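Local coordinates for mitogen-activated protein kinase kinase kinase 2 (Homo sapiens, PDB 2NPT) that acts as a serine/threonine kinase that phosphorylates MAP kinase kinases and probably recruits partner proteins through its PB1 domain, at residues T71-D74 / D75-K78. Residues are numbered along the deposited sequence; the frame is centred on the assembly and turned at random.
Sequences TTQD and DLDK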
loop_
_atom_site.group_PDB
_atom_site.type_symbol
_atom_site.label_atom_id
_atom_site.label_comp_id
_atom_site.label_asym_id
_atom_site.label_seq_id
_atom_site.Cartn_x
_atom_site.Cartn_y
_atom_site.Cartn_z
ATOM N N THR D 71 -13.138 17.272 -8.383
ATOM C CA THR D 71 -14.587 17.226 -8.513
ATOM C C THR D 71 -15.089 16.582 -9.840
ATOM O O THR D 71 -16.184 16.039 -9.870
ATOM C CB THR D 71 -15.179 18.640 -8.283
ATOM O OG1 THR D 71 -14.875 19.476 -9.386
ATOM C CG2 THR D 71 -14.589 19.275 -7.056
ATOM N N THR D 72 -14.258 16.611 -10.890
ATOM C CA THR D 72 -14.603 16.027 -12.185
ATOM C C THR D 72 -13.550 14.982 -12.625
ATOM O O THR D 72 -12.441 14.950 -12.112
ATOM C CB THR D 72 -14.678 17.119 -13.253
ATOM O OG1 THR D 72 -13.346 17.638 -13.497
ATOM C CG2 THR D 72 -15.617 18.293 -12.788
ATOM N N GLN D 73 -13.907 14.167 -13.616
ATOM C CA GLN D 73 -12.954 13.200 -14.192
ATOM C C GLN D 73 -11.717 13.930 -14.715
ATOM O O GLN D 73 -10.591 13.519 -14.477
ATOM C CB GLN D 73 -13.624 12.378 -15.293
ATOM C CG GLN D 73 -12.732 11.278 -15.889
ATOM C CD GLN D 73 -12.207 10.311 -14.850
ATOM O OE1 GLN D 73 -12.966 9.803 -14.015
ATOM N NE2 GLN D 73 -10.910 10.045 -14.897
ATOM N N ASP D 74 -11.906 15.063 -15.355
ATOM C CA ASP D 74 -10.767 15.843 -15.833
ATOM C C ASP D 74 -9.790 16.290 -14.768
ATOM O O ASP D 74 -8.588 16.286 -14.989
ATOM C CB ASP D 74 -11.241 17.060 -16.629
ATOM C CG ASP D 74 -10.089 17.710 -17.364
ATOM O OD1 ASP D 74 -9.722 17.203 -18.439
ATOM O OD2 ASP D 74 -9.507 18.668 -16.820
ATOM N N ASP D 75 -10.297 16.657 -13.586
ATOM C CA ASP D 75 -9.445 17.059 -12.480
ATOM C C ASP D 75 -8.501 15.889 -12.099
ATOM O O ASP D 75 -7.293 16.062 -11.845
ATOM C CB ASP D 75 -10.314 17.415 -11.255
ATOM C CG ASP D 75 -11.107 18.758 -11.398
ATOM O OD1 ASP D 75 -10.762 19.652 -12.211
ATOM O OD2 ASP D 75 -12.075 18.949 -10.608
ATOM N N LEU D 76 -9.083 14.699 -12.036
ATOM C CA LEU D 76 -8.324 13.529 -11.607
ATOM C C LEU D 76 -7.272 13.199 -12.680
ATOM O O LEU D 76 -6.137 12.876 -12.377
ATOM C CB LEU D 76 -9.255 12.343 -11.430
ATOM C CG LEU D 76 -8.551 10.991 -11.185
ATOM C CD1 LEU D 76 -7.602 11.078 -9.968
ATOM C CD2 LEU D 76 -9.563 9.945 -11.020
ATOM N N ASP D 77 -7.708 13.234 -13.935
ATOM C CA ASP D 77 -6.814 12.960 -15.061
ATOM C C ASP D 77 -5.589 13.852 -14.980
ATOM O O ASP D 77 -4.446 13.384 -15.170
ATOM C CB ASP D 77 -7.557 13.171 -16.396
ATOM C CG ASP D 77 -8.586 12.063 -16.689
ATOM O OD1 ASP D 77 -8.567 11.007 -16.052
ATOM O OD2 ASP D 77 -9.432 12.256 -17.564
ATOM N N LYS D 78 -5.807 15.140 -14.701
ATOM C CA LYS D 78 -4.690 16.043 -14.480
ATOM C C LYS D 78 -3.766 15.545 -13.381
ATOM O O LYS D 78 -2.535 15.562 -13.542
ATOM C CB LYS D 78 -5.189 17.466 -14.122
ATOM C CG LYS D 78 -5.784 18.245 -15.279
ATOM C CD LYS D 78 -5.997 19.703 -14.882
ATOM C CE LYS D 78 -6.251 20.571 -16.083
ATOM N NZ LYS D 78 -7.638 20.361 -16.518
HETATM O O HOH W 1 -9.780 20.358 -14.605
#
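Asp75 bends its carboxylate back over the start of helix 73-85, where OD2 gathers three donors from the two threonines ahead of the helix. Thr71 N reaches Asp75 OD2 at 3.0 Å on its anti lone pair, Thr71 OG1 comes in nearly head-on to the same oxygen, and Thr72 N sits 50° above the carboxylate plane. CG of Asp75 lies beside the backbone N and anti to the carbonyl carbon (chi1 -72°), which folds the acid toward the chain before it. In return, Asp75 N donates to Thr72 OG1 at 3.2 Å. The other carboxylate oxygen, Asp75 OD1, accepts from a water that also donates to Asp74 OD2, a bridge that probably eases the nearness of the two acids.

Leu76 gives a weak backbone bond to Thr72 O, while its buried side chain turns inward onto Val40, Leu70 and helix 42-53. One residue on, Asp77 N bonds to Gln73 O at 2.9 Å, and Asp77 OD1 takes Gln73 NE2 at 2.8 Å. That donor lies above the carboxylate, whose plane is well turned against that of the amide. The Gln73 amide is also held by Val40 O and Leu42 N, tying this helix start to the loop at Val40 and the first residue of helix 42-53.

Lys78 N makes the next i to i-4 helical bond, to Asp74 O. Its side chain runs extended until a bend at chi4 (77°) brings Lys78 NZ to Asp74 OD2 in a salt bridge modelled at 2.5 Å, short for such a pair, spanning one turn on the exposed surface. Reciprocal bonds between Thr72, the N-cap, and Asp75 make a capping box, here opening the second helix of the ubiquitin-like PB1 fold.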